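Long-range contact in ferric uptake regulation protein (Helicobacter pylori, PDB 2XIG), which probably represses its target genes by binding their operators as a homodimer, with ferrous iron as cofactor: residues E95-I100 / I108-D113. The protein carries 2 engineered substitutions. Sequence-based numbering, arbitrary orientation.
Sequences EHHDHI and IIEFAD. With ZN (zinc ion), chain L; ZN (zinc ion), chain N.
Asp98 sets its CB over one face of the Phe111 ring in a CH-pi contact, 3.9 Å from CB to the ring centroid. Farther along that ring, Ile100 crosses it at about a right angle and sets CD1 3.6 Å from Phe111 CD1. With CB resting on the ring, the Asp98 carboxylate grips one zinc ion through both oxygens, OD2 at 2.1 Å and OD1 at a longer 2.5 Å; His96 NE2, Glu117 and His134 complete this site, whose residues match the expected iron ligands. On the other sheet face, Glu110 stacks its carboxylate over one face of the His97 imidazole, offset toward the rim with the planes 15° apart, while its OE2 salt-bridges Lys94. His97 and His99 each give NE2 to a second zinc ion, shared with His42 and Glu90 of the region thought to bind DNA. The backbone carrying these side chains is an antiparallel beta hairpin in the part of the chain thought to mediate dimerization, pairing Asp98 with Phe111 and Ile100 with Ile109 by two hydrogen bonds each. In His97, chi1 of 60° and chi2 of -86° together point ND1 back at Glu95 O, 3.0 Å away in the ring plane; that bond and the zinc ion at NE2 together fix the ring's rotation. A water donates to Asp98 OD2 and accepts from Asp113 N, just ahead of helix 114-126. Beyond Ile100, Ile109 and Phe111 packs Tyr127 of the second subunit.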
ATOM      1  N   GLU C  95     -30.217   7.527  -8.332  1.00 17.78           N
ATOM      2  CA  GLU C  95     -30.581   7.658  -6.921  1.00 18.99           C
ATOM      3  C   GLU C  95     -29.321   7.622  -6.040  1.00 22.40           C
ATOM      4  O   GLU C  95     -28.337   6.954  -6.378  1.00 25.73           O
ATOM      5  CB  GLU C  95     -31.533   6.511  -6.534  1.00 27.08           C
ATOM      6  CG  GLU C  95     -31.721   6.262  -5.030  1.00 38.33           C
ATOM      7  CD  GLU C  95     -33.111   6.633  -4.517  1.00 42.81           C
ATOM      8  OE1 GLU C  95     -33.210   7.222  -3.419  1.00 44.17           O
ATOM      9  OE2 GLU C  95     -34.107   6.326  -5.204  1.00 45.36           O
ATOM     10  N   HIS C  96     -29.343   8.342  -4.921  1.00 19.14           N
ATOM     11  CA  HIS C  96     -28.194   8.324  -4.016  1.00 18.75           C
ATOM     12  C   HIS C  96     -27.854   6.917  -3.577  1.00 17.86           C
ATOM     13  O   HIS C  96     -28.724   6.151  -3.192  1.00 16.95           O
ATOM     14  CB  HIS C  96     -28.431   9.136  -2.748  1.00 19.05           C
ATOM     15  CG  HIS C  96     -27.378   8.901  -1.715  1.00 22.70           C
ATOM     16  ND1 HIS C  96     -26.124   9.467  -1.799  1.00 18.16           N
ATOM     17  CD2 HIS C  96     -27.360   8.109  -0.616  1.00 20.58           C
ATOM     18  CE1 HIS C  96     -25.388   9.056  -0.784  1.00 17.05           C
ATOM     19  NE2 HIS C  96     -26.112   8.228  -0.053  1.00 23.46           N
ATOM     20  N   HIS C  97     -26.571   6.582  -3.604  1.00 16.19           N
ATOM     21  CA  HIS C  97     -26.151   5.299  -3.079  1.00 12.03           C
ATOM     22  C   HIS C  97     -24.703   5.378  -2.636  1.00 12.89           C
ATOM     23  O   HIS C  97     -23.939   6.257  -3.047  1.00 13.88           O
ATOM     24  CB  HIS C  97     -26.269   4.219  -4.149  1.00 14.99           C
ATOM     25  CG  HIS C  97     -25.439   4.502  -5.358  1.00 11.86           C
ATOM     26  ND1 HIS C  97     -25.892   5.276  -6.405  1.00 16.61           N
ATOM     27  CD2 HIS C  97     -24.170   4.152  -5.671  1.00 12.05           C
ATOM     28  CE1 HIS C  97     -24.943   5.379  -7.318  1.00 17.89           C
ATOM     29  NE2 HIS C  97     -23.888   4.710  -6.890  1.00 15.84           N
ATOM     30  N   ASP C  98     -24.342   4.440  -1.783  1.00 12.37           N
ATOM     31  CA  ASP C  98     -22.979   4.328  -1.299  1.00 14.64           C
ATOM     32  C   ASP C  98     -22.374   3.080  -1.903  1.00 17.97           C
ATOM     33  O   ASP C  98     -23.026   2.417  -2.707  1.00 15.25           O
ATOM     34  CB  ASP C  98     -23.028   4.269   0.203  1.00 13.06           C
ATOM     35  CG  ASP C  98     -23.778   5.452   0.778  1.00 15.45           C
ATOM     36  OD1 ASP C  98     -23.263   6.572   0.653  1.00 17.77           O
ATOM     37  OD2 ASP C  98     -24.883   5.260   1.330  1.00 19.57           O
ATOM     38  N   HIS C  99     -21.134   2.751  -1.538  1.00 15.42           N
ATOM     39  CA  HIS C  99     -20.436   1.719  -2.289  1.00 16.35           C
ATOM     40  C   HIS C  99     -19.741   0.670  -1.453  1.00 17.79           C
ATOM     41  O   HIS C  99     -19.085   0.980  -0.463  1.00 16.65           O
ATOM     42  CB  HIS C  99     -19.400   2.347  -3.212  1.00 15.51           C
ATOM     43  CG  HIS C  99     -19.988   3.260  -4.235  1.00 18.97           C
ATOM     44  ND1 HIS C  99     -20.111   4.619  -4.030  1.00 20.71           N
ATOM     45  CD2 HIS C  99     -20.501   3.015  -5.464  1.00 15.36           C
ATOM     46  CE1 HIS C  99     -20.655   5.172  -5.096  1.00 19.44           C
ATOM     47  NE2 HIS C  99     -20.900   4.222  -5.979  1.00 18.21           N
ATOM     48  N   ILE C 100     -19.889  -0.572  -1.897  1.00 14.88           N
ATOM     49  CA  ILE C 100     -19.108  -1.693  -1.401  1.00 11.88           C
ATOM     50  C   ILE C 100     -18.093  -2.039  -2.495  1.00 15.31           C
ATOM     51  O   ILE C 100     -18.436  -2.093  -3.666  1.00 15.97           O
ATOM     52  CB  ILE C 100     -20.039  -2.892  -1.129  1.00 15.48           C
ATOM     53  CG1 ILE C 100     -20.871  -2.626   0.126  1.00 23.09           C
ATOM     54  CG2 ILE C 100     -19.252  -4.186  -0.979  1.00 19.83           C
ATOM     55  CD1 ILE C 100     -22.166  -3.420   0.199  1.00 23.83           C
ATOM     56  N   ILE C 108     -17.638  -3.545  -7.694  1.00 22.48           N
ATOM     57  CA  ILE C 108     -18.324  -2.512  -6.924  1.00 20.57           C
ATOM     58  C   ILE C 108     -19.795  -2.861  -6.802  1.00 21.26           C
ATOM     59  O   ILE C 108     -20.449  -3.194  -7.790  1.00 21.22           O
ATOM     60  CB  ILE C 108     -18.167  -1.112  -7.560  1.00 23.41           C
ATOM     61  CG1 ILE C 108     -16.701  -0.672  -7.530  1.00 25.16           C
ATOM     62  CG2 ILE C 108     -19.055  -0.084  -6.841  1.00 21.75           C
ATOM     63  CD1 ILE C 108     -16.360   0.376  -8.570  1.00 31.65           C
ATOM     64  N   ILE C 109     -20.301  -2.812  -5.576  1.00 20.61           N
ATOM     65  CA  ILE C 109     -21.702  -3.085  -5.309  1.00 22.02           C
ATOM     66  C   ILE C 109     -22.329  -1.817  -4.734  1.00 22.23           C
ATOM     67  O   ILE C 109     -21.793  -1.228  -3.799  1.00 21.57           O
ATOM     68  CB  ILE C 109     -21.865  -4.253  -4.315  1.00 22.81           C
ATOM     69  CG1 ILE C 109     -21.382  -5.563  -4.946  1.00 25.05           C
ATOM     70  CG2 ILE C 109     -23.311  -4.388  -3.857  1.00 27.54           C
ATOM     71  CD1 ILE C 109     -21.299  -6.713  -3.965  1.00 20.05           C
ATOM     72  N   GLU C 110     -23.447  -1.383  -5.310  1.00 19.53           N
ATOM     73  CA  GLU C 110     -24.131  -0.184  -4.831  1.00 14.84           C
ATOM     74  C   GLU C 110     -25.118  -0.547  -3.729  1.00 21.64           C
ATOM     75  O   GLU C 110     -25.713  -1.616  -3.761  1.00 21.00           O
ATOM     76  CB  GLU C 110     -24.903   0.474  -5.977  1.00 20.48           C
ATOM     77  CG  GLU C 110     -24.070   0.827  -7.200  1.00 21.63           C
ATOM     78  CD  GLU C 110     -24.929   1.370  -8.342  1.00 27.13           C
ATOM     79  OE1 GLU C 110     -26.162   1.457  -8.172  1.00 25.53           O
ATOM     80  OE2 GLU C 110     -24.376   1.708  -9.405  1.00 31.53           O
ATOM     81  N   PHE C 111     -25.306   0.341  -2.759  1.00 18.84           N
ATOM     82  CA  PHE C 111     -26.345   0.114  -1.763  1.00 20.66           C
ATOM     83  C   PHE C 111     -26.926   1.418  -1.263  1.00 20.42           C
ATOM     84  O   PHE C 111     -26.253   2.441  -1.238  1.00 19.51           O
ATOM     85  CB  PHE C 111     -25.839  -0.742  -0.584  1.00 20.16           C
ATOM     86  CG  PHE C 111     -24.891  -0.023   0.346  1.00 19.18           C
ATOM     87  CD1 PHE C 111     -23.523  -0.048   0.116  1.00 17.41           C
ATOM     88  CD2 PHE C 111     -25.367   0.668   1.450  1.00 21.67           C
ATOM     89  CE1 PHE C 111     -22.645   0.601   0.965  1.00 20.43           C
ATOM     90  CE2 PHE C 111     -24.499   1.319   2.306  1.00 21.53           C
ATOM     91  CZ  PHE C 111     -23.127   1.284   2.061  1.00 22.85           C
ATOM     92  N   ALA C 112     -28.189   1.361  -0.863  1.00 21.75           N
ATOM     93  CA  ALA C 112     -28.855   2.493  -0.249  1.00 28.92           C
ATOM     94  C   ALA C 112     -29.634   1.928   0.916  1.00 28.13           C
ATOM     95  O   ALA C 112     -30.612   1.216   0.721  1.00 30.63           O
ATOM     96  CB  ALA C 112     -29.795   3.166  -1.240  1.00 33.49           C
ATOM     97  N   ASP C 113     -29.179   2.219   2.127  1.00 21.82           N
ATOM     98  CA  ASP C 113     -29.794   1.652   3.311  1.00 22.60           C
ATOM     99  C   ASP C 113     -30.450   2.761   4.131  1.00 21.09           C
ATOM    100  O   ASP C 113     -29.770   3.498   4.846  1.00 21.40           O
ATOM    101  CB  ASP C 113     -28.754   0.906   4.152  1.00 17.88           C
ATOM    102  CG  ASP C 113     -29.384   0.134   5.285  1.00 24.80           C
ATOM    103  OD1 ASP C 113     -30.042  -0.888   5.004  1.00 28.27           O
ATOM    104  OD2 ASP C 113     -29.237   0.550   6.451  1.00 31.02           O
TER
HETATM  105 ZN    ZN L1151     -22.012   4.340  -7.762  1.00 21.04          ZN
HETATM  106 ZN    ZN N1153     -25.433   7.285   1.743  1.00 20.82          ZN
HETATM  107  O   HOH W   1     -26.831   3.728   2.558  1.00 27.75           O